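Local coordinates for enoyl-CoA hydratase subunit I (Geobacillus kaustophilus, PDB 2PBP), which probably catalyses the hydration of enoyl-CoA thioesters in fatty acid beta-oxidation, at residues 4-18 and 36-50. Sequence-based numbering, arbitrary orientation.
Sequences FVSIAARQEGAVGII and EIVAAVEAFDRNEKV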
# COMPACT_ATOMS: atom_id res chain seq x y z
N PHE A 4 -31.38 11.34 15.42
CA PHE A 4 -30.32 12.27 14.93
C PHE A 4 -30.93 13.58 14.44
O PHE A 4 -31.97 13.59 13.79
CB PHE A 4 -29.53 11.61 13.79
CG PHE A 4 -28.71 10.43 14.22
CD1 PHE A 4 -27.60 10.60 15.05
CD2 PHE A 4 -29.05 9.15 13.80
CE1 PHE A 4 -26.84 9.50 15.46
CE2 PHE A 4 -28.30 8.05 14.21
CZ PHE A 4 -27.19 8.22 15.04
N VAL A 5 -30.27 14.68 14.77
CA VAL A 5 -30.75 16.00 14.37
C VAL A 5 -29.77 16.73 13.47
O VAL A 5 -30.09 17.80 12.93
CB VAL A 5 -31.04 16.88 15.61
CG1 VAL A 5 -32.18 16.28 16.41
CG2 VAL A 5 -29.79 17.00 16.46
N SER A 6 -28.58 16.17 13.28
CA SER A 6 -27.56 16.81 12.45
C SER A 6 -27.16 15.98 11.23
O SER A 6 -26.45 16.46 10.36
CB SER A 6 -26.32 17.12 13.28
OG SER A 6 -26.64 17.96 14.38
N ILE A 7 -27.62 14.73 11.18
CA ILE A 7 -27.30 13.86 10.05
C ILE A 7 -28.52 13.07 9.62
O ILE A 7 -29.52 13.01 10.33
CB ILE A 7 -26.15 12.87 10.41
CG1 ILE A 7 -26.57 11.96 11.57
CG2 ILE A 7 -24.90 13.64 10.79
CD1 ILE A 7 -27.35 10.72 11.17
N ALA A 8 -28.44 12.48 8.43
CA ALA A 8 -29.51 11.66 7.89
C ALA A 8 -28.90 10.39 7.31
O ALA A 8 -28.03 10.46 6.44
CB ALA A 8 -30.25 12.43 6.80
N ALA A 9 -29.33 9.24 7.82
CA ALA A 9 -28.81 7.97 7.35
C ALA A 9 -29.85 7.18 6.56
O ALA A 9 -31.05 7.26 6.84
CB ALA A 9 -28.32 7.14 8.53
N ARG A 10 -29.38 6.43 5.58
CA ARG A 10 -30.26 5.62 4.74
C ARG A 10 -29.46 4.47 4.14
O ARG A 10 -28.23 4.48 4.16
CB ARG A 10 -30.88 6.46 3.62
CG ARG A 10 -29.88 7.00 2.60
CD ARG A 10 -30.57 7.95 1.62
NE ARG A 10 -29.64 8.55 0.67
CZ ARG A 10 -29.17 7.95 -0.42
NH1 ARG A 10 -29.55 6.71 -0.71
NH2 ARG A 10 -28.32 8.58 -1.21
N GLN A 11 -30.16 3.49 3.59
CA GLN A 11 -29.49 2.35 2.98
C GLN A 11 -29.94 2.13 1.55
O GLN A 11 -31.10 2.32 1.20
CB GLN A 11 -29.75 1.09 3.80
CG GLN A 11 -29.21 1.18 5.22
CD GLN A 11 -29.57 -0.02 6.06
OE1 GLN A 11 -29.12 -1.13 5.79
NE2 GLN A 11 -30.38 0.20 7.09
N GLU A 12 -28.98 1.75 0.71
CA GLU A 12 -29.23 1.47 -0.69
C GLU A 12 -28.54 0.14 -0.93
O GLU A 12 -27.34 0.08 -1.16
CB GLU A 12 -28.60 2.56 -1.57
CG GLU A 12 -28.91 2.43 -3.05
CD GLU A 12 -30.40 2.49 -3.35
OE1 GLU A 12 -31.07 3.39 -2.81
OE2 GLU A 12 -30.88 1.64 -4.12
N GLY A 13 -29.31 -0.95 -0.84
CA GLY A 13 -28.73 -2.26 -1.01
C GLY A 13 -27.84 -2.55 0.18
O GLY A 13 -28.27 -2.41 1.33
N ALA A 14 -26.59 -2.93 -0.08
CA ALA A 14 -25.65 -3.24 0.99
C ALA A 14 -24.77 -2.03 1.32
O ALA A 14 -23.74 -2.15 1.98
CB ALA A 14 -24.77 -4.42 0.59
N VAL A 15 -25.19 -0.85 0.86
CA VAL A 15 -24.45 0.38 1.09
C VAL A 15 -25.17 1.29 2.08
O VAL A 15 -26.34 1.63 1.89
CB VAL A 15 -24.23 1.16 -0.24
CG1 VAL A 15 -23.45 2.45 0.02
CG2 VAL A 15 -23.48 0.28 -1.23
N GLY A 16 -24.48 1.67 3.16
CA GLY A 16 -25.08 2.55 4.14
C GLY A 16 -24.59 3.95 3.85
O GLY A 16 -23.39 4.17 3.68
N ILE A 17 -25.52 4.90 3.77
CA ILE A 17 -25.17 6.29 3.49
C ILE A 17 -25.43 7.20 4.68
O ILE A 17 -26.50 7.15 5.29
CB ILE A 17 -25.98 6.84 2.27
CG1 ILE A 17 -25.80 5.93 1.06
CG2 ILE A 17 -25.52 8.26 1.94
CD1 ILE A 17 -24.37 5.71 0.53
N ILE A 18 -24.44 8.02 5.02
CA ILE A 18 -24.59 8.97 6.10
C ILE A 18 -24.38 10.35 5.48
O ILE A 18 -23.29 10.67 5.00
CB ILE A 18 -23.56 8.74 7.22
CG1 ILE A 18 -23.82 7.38 7.89
CG2 ILE A 18 -23.64 9.86 8.24
CD1 ILE A 18 -22.69 6.87 8.77
N GLU A 36 -22.68 12.49 16.58
CA GLU A 36 -23.75 11.87 15.80
C GLU A 36 -23.17 11.03 14.67
O GLU A 36 -23.66 9.94 14.38
CB GLU A 36 -24.69 12.93 15.24
CG GLU A 36 -25.58 13.57 16.30
CD GLU A 36 -26.62 14.51 15.72
OE1 GLU A 36 -27.33 14.09 14.77
OE2 GLU A 36 -26.74 15.65 16.20
N ILE A 37 -22.11 11.54 14.04
CA ILE A 37 -21.46 10.81 12.96
C ILE A 37 -20.90 9.50 13.50
O ILE A 37 -21.08 8.45 12.89
CB ILE A 37 -20.32 11.64 12.33
CG1 ILE A 37 -20.91 12.90 11.68
CG2 ILE A 37 -19.56 10.81 11.32
CD1 ILE A 37 -19.88 13.98 11.33
N VAL A 38 -20.24 9.56 14.65
CA VAL A 38 -19.66 8.37 15.27
C VAL A 38 -20.74 7.33 15.57
O VAL A 38 -20.56 6.14 15.30
CB VAL A 38 -18.93 8.72 16.58
CG1 VAL A 38 -18.53 7.44 17.32
CG2 VAL A 38 -17.69 9.54 16.28
N ALA A 39 -21.85 7.79 16.13
CA ALA A 39 -22.94 6.90 16.48
C ALA A 39 -23.51 6.23 15.22
O ALA A 39 -23.74 5.02 15.21
CB ALA A 39 -24.04 7.67 17.20
N ALA A 40 -23.73 7.02 14.18
CA ALA A 40 -24.28 6.49 12.93
C ALA A 40 -23.31 5.52 12.26
O ALA A 40 -23.72 4.45 11.78
CB ALA A 40 -24.61 7.63 11.98
N VAL A 41 -22.03 5.88 12.22
CA VAL A 41 -21.03 5.01 11.60
C VAL A 41 -20.86 3.70 12.36
O VAL A 41 -20.78 2.63 11.76
CB VAL A 41 -19.66 5.71 11.49
CG1 VAL A 41 -18.61 4.74 10.98
CG2 VAL A 41 -19.77 6.90 10.55
N GLU A 42 -20.82 3.76 13.69
CA GLU A 42 -20.66 2.54 14.47
C GLU A 42 -21.88 1.63 14.30
O GLU A 42 -21.75 0.41 14.30
CB GLU A 42 -20.42 2.86 15.95
CG GLU A 42 -19.10 3.59 16.20
CD GLU A 42 -18.74 3.69 17.67
OE1 GLU A 42 -19.67 3.73 18.51
OE2 GLU A 42 -17.54 3.75 17.99
N ALA A 43 -23.05 2.23 14.12
CA ALA A 43 -24.27 1.46 13.93
C ALA A 43 -24.19 0.66 12.63
O ALA A 43 -24.47 -0.54 12.60
CB ALA A 43 -25.48 2.39 13.90
N PHE A 44 -23.80 1.34 11.55
CA PHE A 44 -23.66 0.67 10.26
C PHE A 44 -22.51 -0.34 10.30
O PHE A 44 -22.57 -1.38 9.64
CB PHE A 44 -23.39 1.69 9.13
CG PHE A 44 -24.62 2.37 8.59
CD1 PHE A 44 -25.86 1.72 8.58
CD2 PHE A 44 -24.53 3.63 8.02
CE1 PHE A 44 -26.98 2.32 8.00
CE2 PHE A 44 -25.65 4.25 7.44
CZ PHE A 44 -26.87 3.59 7.43
N ASP A 45 -21.47 -0.02 11.06
CA ASP A 45 -20.31 -0.91 11.17
C ASP A 45 -20.69 -2.24 11.81
O ASP A 45 -20.15 -3.29 11.45
CB ASP A 45 -19.20 -0.21 11.97
CG ASP A 45 -17.84 -0.92 11.86
OD1 ASP A 45 -17.57 -1.58 10.84
OD2 ASP A 45 -17.03 -0.79 12.80
N ARG A 46 -21.64 -2.19 12.75
CA ARG A 46 -22.10 -3.39 13.45
C ARG A 46 -23.13 -4.19 12.64
O ARG A 46 -23.37 -5.37 12.91
CB ARG A 46 -22.73 -3.03 14.80
CG ARG A 46 -21.83 -2.28 15.77
CD ARG A 46 -22.51 -2.14 17.14
NE ARG A 46 -23.72 -1.31 17.10
CZ ARG A 46 -23.74 0.00 17.30
NH1 ARG A 46 -22.62 0.66 17.57
NH2 ARG A 46 -24.89 0.66 17.25
N ASN A 47 -23.74 -3.54 11.65
CA ASN A 47 -24.76 -4.17 10.80
C ASN A 47 -24.10 -4.97 9.67
O ASN A 47 -23.55 -4.40 8.74
CB ASN A 47 -25.66 -3.08 10.19
CG ASN A 47 -26.90 -3.66 9.52
OD1 ASN A 47 -26.91 -4.80 9.07
ND2 ASN A 47 -27.94 -2.84 9.42
N GLU A 48 -24.18 -6.29 9.75
CA GLU A 48 -23.56 -7.13 8.73
C GLU A 48 -24.22 -7.00 7.36
O GLU A 48 -23.68 -7.48 6.36
CB GLU A 48 -23.53 -8.59 9.18
CG GLU A 48 -22.41 -8.86 10.19
CD GLU A 48 -22.37 -10.30 10.68
OE1 GLU A 48 -22.27 -11.22 9.83
OE2 GLU A 48 -22.42 -10.50 11.91
N LYS A 49 -25.37 -6.34 7.30
CA LYS A 49 -26.07 -6.13 6.04
C LYS A 49 -25.40 -5.01 5.26
O LYS A 49 -25.61 -4.86 4.05
CB LYS A 49 -27.53 -5.77 6.29
CG LYS A 49 -28.39 -6.95 6.69
CD LYS A 49 -28.41 -7.97 5.56
CE LYS A 49 -28.93 -7.38 4.25
NZ LYS A 49 -28.67 -8.25 3.07
N VAL A 50 -24.61 -4.21 5.97
CA VAL A 50 -23.91 -3.09 5.37
C VAL A 50 -22.47 -3.49 5.06
O VAL A 50 -21.69 -3.79 5.96
CB VAL A 50 -23.91 -1.87 6.31
CG1 VAL A 50 -23.14 -0.72 5.69
CG2 VAL A 50 -25.34 -1.46 6.60
O HOH W 1 -30.01 -3.18 7.65
O HOH W 2 -28.58 -5.63 1.82
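Glu36 reaches from the helix to the backbone of Val5 and Ser6, just ahead of strand 7-12. Its CB and CG lie against Phe4 CD1, with CG at the ring edge. CG stands anti to the carbonyl carbon (chi1 -72°), and the extended chain carries the carboxylate past the ring to the loop. CD lies 3.6 Å from Ser6 CB. OE1 accepts two bonds: Ser6 N at 2.8 Å, on the syn side, and Val5 N at 3.0 Å, from above the carboxylate plane. OE2 accepts Ser6 OG at 2.9 Å, out of that plane on the side opposite to Val5 N, and a bond from Gln32 NE2. These bonds hold the buried carboxylate at both oxygens.

Further along the helix, Phe44 packs against the hairpin of strands 7-12 and 15-18. Gly16 CA sits over one ring face, 4.0 Å from the centroid, as a CH-pi contact. Ile17 O and Ile18 CG1 meet the ring edge. Ile18 CD1 presses tightly on Val41 CG2, at 3.4 Å. Beyond the helix, one water bridges Gln11 OE1 and Asn47 ND2.

Strand 15-18 runs nearly antiparallel to the helix (175°). They begin a beta-alpha-beta unit, completed by strand 52-57, in the crotonase fold.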